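Local structure of ulvan Lyase-PL25 (Pseudoalteromonas sp. PLSV, 5UAM) at residues A39-P44 / G162-A167; Y54-G59 / P102-D107; N157-G162 / L177-G182. The protein cleaves ulvan, the sulfated cell-wall polysaccharide of green seaweeds, as a polysaccharide lyase of family 25. All coordinates share one frame; numbering follows the deposited sequence.

Interaction 1: A39-P44 / G162-A167. With PO4 (phosphate ion), chain E.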
loop_
_atom_site.group_PDB
_atom_site.type_symbol
_atom_site.label_atom_id
_atom_site.label_comp_id
_atom_site.label_asym_id
_atom_site.label_seq_id
_atom_site.Cartn_x
_atom_site.Cartn_y
_atom_site.Cartn_z
ATOM N N ALA A 39 1.919 -5.670 1.344
ATOM C CA ALA A 39 0.602 -5.077 1.577
ATOM C C ALA A 39 0.328 -4.070 0.472
ATOM O O ALA A 39 1.255 -3.513 -0.106
ATOM C CB ALA A 39 0.518 -4.363 2.923
ATOM N N ILE A 40 -0.949 -3.779 0.245
ATOM C CA ILE A 40 -1.322 -2.841 -0.809
ATOM C C ILE A 40 -0.850 -1.434 -0.483
ATOM O O ILE A 40 -0.549 -0.664 -1.403
ATOM C CB ILE A 40 -2.837 -2.951 -1.052
ATOM C CG1 ILE A 40 -3.110 -4.234 -1.861
ATOM C CG2 ILE A 40 -3.378 -1.735 -1.794
ATOM C CD1 ILE A 40 -4.534 -4.652 -1.901
ATOM N N VAL A 41 -0.745 -1.067 0.799
ATOM C CA VAL A 41 -0.408 0.323 1.126
ATOM C C VAL A 41 1.058 0.654 0.826
ATOM O O VAL A 41 1.363 1.793 0.439
ATOM C CB VAL A 41 -0.813 0.677 2.558
ATOM C CG1 VAL A 41 0.013 -0.040 3.577
ATOM C CG2 VAL A 41 -0.729 2.209 2.750
ATOM N N GLN A 42 1.988 -0.283 1.022
ATOM C CA GLN A 42 3.394 -0.044 0.680
ATOM C C GLN A 42 3.561 -0.348 -0.789
ATOM O O GLN A 42 3.768 -1.501 -1.177
ATOM C CB GLN A 42 4.369 -0.865 1.519
ATOM C CG GLN A 42 4.560 -0.367 2.944
ATOM C CD GLN A 42 3.598 -0.965 3.955
ATOM O OE1 GLN A 42 2.797 -1.877 3.665
ATOM N NE2 GLN A 42 3.688 -0.461 5.171
ATOM N N HIS A 43 3.485 0.692 -1.613
ATOM C CA HIS A 43 3.479 0.489 -3.049
ATOM C C HIS A 43 4.223 1.626 -3.739
ATOM O O HIS A 43 4.246 2.762 -3.244
ATOM C CB HIS A 43 2.040 0.421 -3.579
ATOM C CG HIS A 43 1.347 1.739 -3.570
ATOM N ND1 HIS A 43 1.219 2.517 -4.697
ATOM C CD2 HIS A 43 0.839 2.466 -2.551
ATOM C CE1 HIS A 43 0.618 3.652 -4.379
ATOM N NE2 HIS A 43 0.391 3.651 -3.081
ATOM N N PRO A 44 4.819 1.356 -4.904
ATOM C CA PRO A 44 4.931 0.018 -5.510
ATOM C C PRO A 44 5.795 -0.934 -4.713
ATOM O O PRO A 44 6.831 -0.539 -4.160
ATOM C CB PRO A 44 5.635 0.300 -6.850
ATOM C CG PRO A 44 5.558 1.751 -7.081
ATOM C CD PRO A 44 5.442 2.394 -5.724
ATOM N N GLY A 162 8.178 8.425 9.972
ATOM C CA GLY A 162 7.381 8.012 8.831
ATOM C C GLY A 162 6.843 6.594 8.962
ATOM O O GLY A 162 7.498 5.712 9.523
ATOM N N THR A 163 5.628 6.393 8.470
ATOM C CA THR A 163 5.005 5.085 8.289
ATOM C C THR A 163 4.262 5.143 6.958
ATOM O O THR A 163 3.679 6.173 6.612
ATOM C CB THR A 163 3.916 4.760 9.369
ATOM O OG1 THR A 163 4.348 5.075 10.705
ATOM C CG2 THR A 163 3.547 3.282 9.342
ATOM N N TYR A 164 4.220 4.021 6.242
ATOM C CA TYR A 164 3.354 3.838 5.066
ATOM C C TYR A 164 3.856 4.554 3.813
ATOM O O TYR A 164 3.135 5.358 3.195
ATOM C CB TYR A 164 1.897 4.184 5.355
ATOM C CG TYR A 164 1.246 3.411 6.463
ATOM C CD1 TYR A 164 1.180 2.032 6.430
ATOM C CD2 TYR A 164 0.681 4.063 7.548
ATOM C CE1 TYR A 164 0.541 1.346 7.423
ATOM C CE2 TYR A 164 0.057 3.394 8.545
ATOM C CZ TYR A 164 -0.012 2.039 8.491
ATOM O OH TYR A 164 -0.657 1.347 9.486
ATOM N N ASN A 165 5.066 4.203 3.390
ATOM C CA ASN A 165 5.711 4.851 2.258
ATOM C C ASN A 165 5.040 4.517 0.936
ATOM O O ASN A 165 4.813 3.347 0.611
ATOM C CB ASN A 165 7.150 4.388 2.142
ATOM C CG ASN A 165 7.963 4.769 3.318
ATOM O OD1 ASN A 165 7.959 5.924 3.740
ATOM N ND2 ASN A 165 8.724 3.812 3.843
ATOM N N GLN A 166 4.800 5.547 0.138
ATOM C CA GLN A 166 4.174 5.417 -1.162
ATOM C C GLN A 166 4.932 6.351 -2.076
ATOM O O GLN A 166 4.964 7.557 -1.842
ATOM C CB GLN A 166 2.700 5.778 -1.044
ATOM C CG GLN A 166 2.034 4.930 0.006
ATOM C CD GLN A 166 0.613 5.271 0.234
ATOM O OE1 GLN A 166 -0.184 5.281 -0.698
ATOM N NE2 GLN A 166 0.258 5.444 1.496
ATOM N N ALA A 167 5.596 5.790 -3.083
ATOM C CA ALA A 167 6.544 6.552 -3.878
ATOM C C ALA A 167 6.045 6.695 -5.305
ATOM O O ALA A 167 5.692 5.707 -5.949
ATOM C CB ALA A 167 7.902 5.852 -3.887
HETATM P P PO4 E . -0.863 1.685 12.792
HETATM O O1 PO4 E . -1.531 1.487 14.138
HETATM O O2 PO4 E . -1.605 2.674 11.990
HETATM O O3 PO4 E . -0.908 0.332 12.123
HETATM O O4 PO4 E . 0.558 2.180 13.044
HETATM O O HOH W 1 5.991 1.848 4.824
#
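Gln166 and His43 meet near the centre of the beta-propeller, where the loop 39-44 runs alongside the start of strand 165-169. Gln166 CB lies beside the imidazole, CG rests against the carbonyl oxygen of Val41 (CG to O 3.2 Å), and from there the chain runs extended (chi2 177°), carrying the amide past the imidazole's edge. His43 NE2 donates to Gln166 OE1 over 2.9 Å; the oxygen lies near the ring plane, though ring and amide planes are 56° apart. Ala225 N gives OE1 a second donor. Gln166 NE2 donates to Ala223 O and, weakly, to Tyr164 O, while lying 3.6 Å from Val41 CG2, so both amide ends are engaged. A leucine here would probably leave His43 NE2 without its acceptor and Ala223 O without its donor. Stacking on Trp224 further fixes the His43 ring. On the active-site side, Val41 CG1 packs 3.7 Å from CD1 of Tyr164, the likely catalytic proton acceptor, and a water accepts from both Gln42 NE2 and Asn165 N. Thr163 CG2 sits over the centre of the Tyr164 ring, whose OH lies 2.8 Å from phosphate O3.

Interaction 2: Y54-G59 / P102-D107; sequences YVSYQG and PTMLID
Met104 packs its thioether closely between Tyr54 and Ser56. Its chain leaves the backbone extended and bends only at chi3, -63°, which lays SD 3.6 Å from Tyr54 CB and turns the methyl CE along the strand to lie 3.7 Å from Ser56 CB. The same methyl also touches the carbonyl carbon of Val55, so it packs on backbone as well as on side chains. One step further along, Ile106 CD1 comes up to Tyr54 CD1 at 3.7 Å, the two side chains crossing at about a right angle. Ile112 and Ile114 of strand 112-116 touch Met104 too and extend this apolar layer.

Toward Pro102 the character changes. Its ring still packs closely, with CG 3.5 Å from Tyr57 N and 3.6 Å from Ser56 OG, but the neighbours are now largely polar. The Ser56 hydroxyl is hydrogen-bonded to Ala45 O, just ahead of strand 46-49, and meets the proline by van der Waals contact. Beside the proline, a water bridges Ser56 O and Pro102 O, 2.8 Å from the latter, with further acceptors competing for its protons. Beyond the ring the fit slackens: Gln58 CB stays 4.3 Å from Pro102 CD, and the Gln58 amide turns to Asn98, probably a substrate-binding residue, and Val34.

The two segments share no direct hydrogen bond. Strands 52-58 and 103-106 lie in different four-stranded antiparallel sheets; the axes of their parts 54-58 and 103-106 approach to 7.5 Å and run at 155° to each other. The two sheets pack through their side chains, the face-to-face arrangement of successive blades in a beta-propeller.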
loop_
_atom_site.group_PDB
_atom_site.type_symbol
_atom_site.label_atom_id
_atom_site.label_comp_id
_atom_site.label_asym_id
_atom_site.label_seq_id
_atom_site.Cartn_x
_atom_site.Cartn_y
_atom_site.Cartn_z
ATOM N N TYR A 54 11.184 -5.923 -11.290
ATOM C CA TYR A 54 11.828 -5.808 -9.998
ATOM C C TYR A 54 10.783 -5.994 -8.918
ATOM O O TYR A 54 9.688 -5.451 -9.019
ATOM C CB TYR A 54 12.466 -4.426 -9.851
ATOM C CG TYR A 54 13.464 -4.130 -10.946
ATOM C CD1 TYR A 54 13.059 -3.517 -12.126
ATOM C CD2 TYR A 54 14.801 -4.491 -10.821
ATOM C CE1 TYR A 54 13.970 -3.243 -13.149
ATOM C CE2 TYR A 54 15.718 -4.234 -11.838
ATOM C CZ TYR A 54 15.292 -3.616 -12.998
ATOM O OH TYR A 54 16.167 -3.363 -14.019
ATOM N N VAL A 55 11.123 -6.749 -7.879
ATOM C CA VAL A 55 10.177 -7.091 -6.823
ATOM C C VAL A 55 10.846 -6.914 -5.468
ATOM O O VAL A 55 12.039 -7.209 -5.313
ATOM C CB VAL A 55 9.648 -8.526 -6.993
ATOM C CG1 VAL A 55 8.921 -8.659 -8.352
ATOM C CG2 VAL A 55 10.766 -9.561 -6.883
ATOM N N SER A 56 10.086 -6.415 -4.493
ATOM C CA SER A 56 10.601 -6.240 -3.140
ATOM C C SER A 56 9.576 -6.688 -2.105
ATOM O O SER A 56 8.360 -6.601 -2.308
ATOM C CB SER A 56 11.035 -4.800 -2.872
ATOM O OG SER A 56 9.929 -3.919 -2.766
ATOM N N TYR A 57 10.090 -7.165 -0.975
ATOM C CA TYR A 57 9.253 -7.716 0.088
ATOM C C TYR A 57 10.066 -7.700 1.383
ATOM O O TYR A 57 11.276 -7.474 1.385
ATOM C CB TYR A 57 8.776 -9.154 -0.249
ATOM C CG TYR A 57 9.940 -10.106 -0.335
ATOM C CD1 TYR A 57 10.735 -10.172 -1.479
ATOM C CD2 TYR A 57 10.299 -10.893 0.755
ATOM C CE1 TYR A 57 11.855 -10.984 -1.519
ATOM C CE2 TYR A 57 11.421 -11.726 0.718
ATOM C CZ TYR A 57 12.194 -11.757 -0.427
ATOM O OH TYR A 57 13.300 -12.582 -0.476
ATOM N N GLN A 58 9.382 -7.968 2.494
ATOM C CA GLN A 58 10.007 -7.983 3.812
ATOM C C GLN A 58 10.514 -9.384 4.151
ATOM O O GLN A 58 9.743 -10.348 4.201
ATOM C CB GLN A 58 8.955 -7.535 4.814
ATOM C CG GLN A 58 9.393 -7.532 6.232
ATOM C CD GLN A 58 8.247 -7.152 7.117
ATOM O OE1 GLN A 58 7.956 -5.976 7.300
ATOM N NE2 GLN A 58 7.549 -8.141 7.635
ATOM N N GLY A 59 11.817 -9.477 4.408
ATOM C CA GLY A 59 12.495 -10.712 4.709
ATOM C C GLY A 59 12.955 -10.781 6.151
ATOM O O GLY A 59 12.442 -10.073 7.026
ATOM N N PRO A 102 9.109 -2.920 2.281
ATOM C CA PRO A 102 9.677 -1.933 1.357
ATOM C C PRO A 102 8.712 -1.420 0.296
ATOM O O PRO A 102 7.799 -2.107 -0.166
ATOM C CB PRO A 102 10.818 -2.700 0.678
ATOM C CG PRO A 102 10.375 -4.131 0.758
ATOM C CD PRO A 102 9.701 -4.258 2.079
ATOM N N THR A 103 9.015 -0.192 -0.132
ATOM C CA THR A 103 8.417 0.497 -1.263
ATOM C C THR A 103 9.543 0.861 -2.220
ATOM O O THR A 103 10.597 1.339 -1.786
ATOM C CB THR A 103 7.743 1.764 -0.755
ATOM O OG1 THR A 103 6.668 1.353 0.092
ATOM C CG2 THR A 103 7.243 2.618 -1.878
ATOM N N MET A 104 9.328 0.635 -3.516
ATOM C CA MET A 104 10.358 0.782 -4.542
ATOM C C MET A 104 10.072 1.935 -5.501
ATOM O O MET A 104 8.922 2.263 -5.777
ATOM C CB MET A 104 10.420 -0.509 -5.383
ATOM C CG MET A 104 11.572 -0.581 -6.337
ATOM S SD MET A 104 11.367 -2.048 -7.415
ATOM C CE MET A 104 11.436 -3.346 -6.201
ATOM N N LEU A 105 11.143 2.535 -6.037
ATOM C CA LEU A 105 11.063 3.519 -7.107
ATOM C C LEU A 105 12.340 3.451 -7.940
ATOM O O LEU A 105 13.438 3.369 -7.380
ATOM C CB LEU A 105 10.873 4.931 -6.518
ATOM C CG LEU A 105 10.714 6.080 -7.511
ATOM C CD1 LEU A 105 9.792 7.133 -6.937
ATOM C CD2 LEU A 105 12.070 6.712 -7.854
ATOM N N ILE A 106 12.211 3.537 -9.261
ATOM C CA ILE A 106 13.373 3.612 -10.157
ATOM C C ILE A 106 13.477 5.044 -10.670
ATOM O O ILE A 106 12.528 5.552 -11.281
ATOM C CB ILE A 106 13.283 2.622 -11.331
ATOM C CG1 ILE A 106 13.113 1.207 -10.804
ATOM C CG2 ILE A 106 14.522 2.771 -12.241
ATOM C CD1 ILE A 106 12.946 0.155 -11.910
ATOM N N ASP A 107 14.598 5.712 -10.407
ATOM C CA ASP A 107 14.732 7.106 -10.808
ATOM C C ASP A 107 15.138 7.228 -12.280
ATOM O O ASP A 107 15.427 6.242 -12.962
ATOM C CB ASP A 107 15.607 7.896 -9.823
ATOM C CG ASP A 107 17.081 7.601 -9.923
ATOM O OD1 ASP A 107 17.579 7.190 -10.995
ATOM O OD2 ASP A 107 17.772 7.802 -8.888
HETATM O O HOH W 2 6.972 -4.785 -0.281
#

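Interaction 3: N157-G162 / L177-G182; sequences NITPFG and LFFRHG. With PO4 (phosphate ion), chain E.
Thr159 and Phe179 make the closest apolar contact, the threonine methyl CG2 standing 3.4 Å from Phe179 CE2. CG2 also lies beside the His181 ring, so one methyl serves two aromatic residues. Further back, Ile158 CD1 meets Leu177 CD2 at 3.7 Å, the two chains crossing at about a right angle. Gly162 CA lies 3.8 Å from Phe179 CD2, and a beta-carbon on Gly162 would sit tight against that same ring atom.

Backbone CH donors form a second group. Gly162 CA points its hydrogen at Arg180 O, and His181 CA approaches Phe161 O, each at 3.2 Å; Phe161 O also lies over one face of the His181 ring, offset toward its rim. Two inverse gamma turns, centred on Phe161 and His181, bring these backbones together where strand 175-180 of a propeller blade ends beside the loop leading into strand 165-169. Gly182 follows with backbone angles that call for glycine.

No conventional hydrogen bond joins the two segments, but several shape them from within. Thr159 OG1 accepts from Phe161 N, an ST turn. Arg180 NE donates to Gly182 O at 2.9 Å, from above the carbonyl plane, steadying a guanidinium bent at chi3 (67°). Arg180 NH1 donates to O2 and NH2, nearly straight (172°), to O4 of a phosphate probably taken from the crystallisation liquor, within a probable substrate site that His99, His119, His184 and Tyr222 complete around the anion.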
loop_
_atom_site.group_PDB
_atom_site.type_symbol
_atom_site.label_atom_id
_atom_site.label_comp_id
_atom_site.label_asym_id
_atom_site.label_seq_id
_atom_site.Cartn_x
_atom_site.Cartn_y
_atom_site.Cartn_z
ATOM N N ASN A 157 17.675 10.175 3.987
ATOM C CA ASN A 157 17.593 11.617 3.776
ATOM C C ASN A 157 16.139 12.106 3.774
ATOM O O ASN A 157 15.829 13.184 3.238
ATOM C CB ASN A 157 18.259 11.995 2.449
ATOM C CG ASN A 157 17.601 11.322 1.261
ATOM O OD1 ASN A 157 16.748 10.471 1.432
ATOM N ND2 ASN A 157 18.007 11.684 0.060
ATOM N N ILE A 158 15.258 11.311 4.354
ATOM C CA ILE A 158 13.857 11.633 4.582
ATOM C C ILE A 158 13.663 11.680 6.089
ATOM O O ILE A 158 14.509 11.215 6.855
ATOM C CB ILE A 158 12.923 10.593 3.947
ATOM C CG1 ILE A 158 13.228 9.171 4.457
ATOM C CG2 ILE A 158 13.087 10.641 2.416
ATOM C CD1 ILE A 158 12.314 8.109 3.935
ATOM N N THR A 159 12.553 12.266 6.533
ATOM C CA THR A 159 12.363 12.329 7.975
ATOM C C THR A 159 12.289 10.913 8.552
ATOM O O THR A 159 11.690 10.015 7.945
ATOM C CB THR A 159 11.123 13.129 8.380
ATOM O OG1 THR A 159 11.022 13.079 9.810
ATOM C CG2 THR A 159 9.823 12.582 7.754
ATOM N N PRO A 160 12.875 10.671 9.729
ATOM C CA PRO A 160 12.718 9.345 10.342
ATOM C C PRO A 160 11.312 9.076 10.825
ATOM O O PRO A 160 10.959 7.908 11.058
ATOM C CB PRO A 160 13.692 9.384 11.519
ATOM C CG PRO A 160 13.831 10.852 11.836
ATOM C CD PRO A 160 13.773 11.536 10.505
ATOM N N PHE A 161 10.500 10.118 10.993
ATOM C CA PHE A 161 9.143 9.984 11.528
ATOM C C PHE A 161 8.220 9.687 10.358
ATOM O O PHE A 161 7.550 10.566 9.804
ATOM C CB PHE A 161 8.717 11.272 12.225
ATOM C CG PHE A 161 9.645 11.702 13.293
ATOM C CD1 PHE A 161 9.808 10.931 14.423
ATOM C CD2 PHE A 161 10.383 12.871 13.170
ATOM C CE1 PHE A 161 10.687 11.305 15.412
ATOM C CE2 PHE A 161 11.262 13.248 14.147
ATOM C CZ PHE A 161 11.414 12.474 15.279
ATOM N N GLY A 162 8.178 8.425 9.972
ATOM C CA GLY A 162 7.381 8.012 8.831
ATOM C C GLY A 162 6.843 6.594 8.962
ATOM O O GLY A 162 7.498 5.712 9.523
ATOM N N LEU A 177 7.342 11.271 -2.165
ATOM C CA LEU A 177 7.185 10.208 -1.182
ATOM C C LEU A 177 6.080 10.634 -0.231
ATOM O O LEU A 177 6.215 11.650 0.451
ATOM C CB LEU A 177 8.472 9.954 -0.389
ATOM C CG LEU A 177 8.393 8.751 0.549
ATOM C CD1 LEU A 177 8.386 7.459 -0.250
ATOM C CD2 LEU A 177 9.597 8.774 1.515
ATOM N N PHE A 178 4.991 9.873 -0.215
ATOM C CA PHE A 178 3.847 10.118 0.654
ATOM C C PHE A 178 3.914 9.158 1.838
ATOM O O PHE A 178 4.280 7.990 1.686
ATOM C CB PHE A 178 2.543 9.866 -0.111
ATOM C CG PHE A 178 2.291 10.849 -1.188
ATOM C CD1 PHE A 178 2.901 10.685 -2.409
ATOM C CD2 PHE A 178 1.462 11.931 -0.982
ATOM C CE1 PHE A 178 2.695 11.570 -3.423
ATOM C CE2 PHE A 178 1.272 12.871 -2.010
ATOM C CZ PHE A 178 1.901 12.664 -3.219
ATOM N N PHE A 179 3.596 9.650 3.024
ATOM C CA PHE A 179 3.648 8.843 4.234
ATOM C C PHE A 179 2.945 9.582 5.365
ATOM O O PHE A 179 2.666 10.789 5.283
ATOM C CB PHE A 179 5.093 8.503 4.641
ATOM C CG PHE A 179 5.982 9.698 4.804
ATOM C CD1 PHE A 179 6.637 10.262 3.717
ATOM C CD2 PHE A 179 6.193 10.264 6.050
ATOM C CE1 PHE A 179 7.458 11.368 3.861
ATOM C CE2 PHE A 179 7.012 11.362 6.200
ATOM C CZ PHE A 179 7.660 11.915 5.104
ATOM N N ARG A 180 2.659 8.834 6.430
ATOM C CA ARG A 180 2.211 9.422 7.687
ATOM C C ARG A 180 3.422 9.877 8.488
ATOM O O ARG A 180 4.349 9.099 8.711
ATOM C CB ARG A 180 1.415 8.395 8.475
ATOM C CG ARG A 180 0.807 8.922 9.774
ATOM C CD ARG A 180 0.001 7.895 10.538
ATOM N NE ARG A 180 0.861 6.831 11.058
ATOM C CZ ARG A 180 0.404 5.661 11.496
ATOM N NH1 ARG A 180 -0.902 5.397 11.492
ATOM N NH2 ARG A 180 1.271 4.753 11.918
ATOM N N HIS A 181 3.423 11.136 8.920
ATOM C CA HIS A 181 4.601 11.732 9.563
ATOM C C HIS A 181 4.630 11.427 11.066
ATOM O O HIS A 181 4.599 12.307 11.929
ATOM C CB HIS A 181 4.634 13.233 9.279
ATOM C CG HIS A 181 5.946 13.918 9.532
ATOM N ND1 HIS A 181 6.479 14.076 10.793
ATOM C CD2 HIS A 181 6.763 14.609 8.698
ATOM C CE1 HIS A 181 7.591 14.792 10.717
ATOM N NE2 HIS A 181 7.797 15.109 9.452
ATOM N N GLY A 182 4.654 10.117 11.363
ATOM C CA GLY A 182 4.672 9.642 12.728
ATOM C C GLY A 182 3.729 8.478 12.930
ATOM O O GLY A 182 3.470 7.732 11.979
HETATM P P PO4 E . -0.863 1.685 12.792
HETATM O O1 PO4 E . -1.531 1.487 14.138
HETATM O O2 PO4 E . -1.605 2.674 11.990
HETATM O O3 PO4 E . -0.908 0.332 12.123
HETATM O O4 PO4 E . 0.558 2.180 13.044
#

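How the interactions relate
From the N terminus, the loop 39-44 comes first and waits for its partner until 162-167, closing the long loop of interaction 1. Within that span, interaction 2 opens at 54-59 and closes at 102-107, joining two successive blades. Interaction 3 opens at 157-162, before interaction 1 has closed, and ends at 177-182; these two therefore cross, sharing Gly162, and interaction 3 follows interaction 2 in series. Pro44 O to Met104 N and Asn165 O to Thr103 OG1 probably tie interactions 1 and 2 by hydrogen bonds, while strands 165-169 and 175-180 pair side by side to join interactions 1 and 3. Interactions 1 and 3 both reach the bound phosphate.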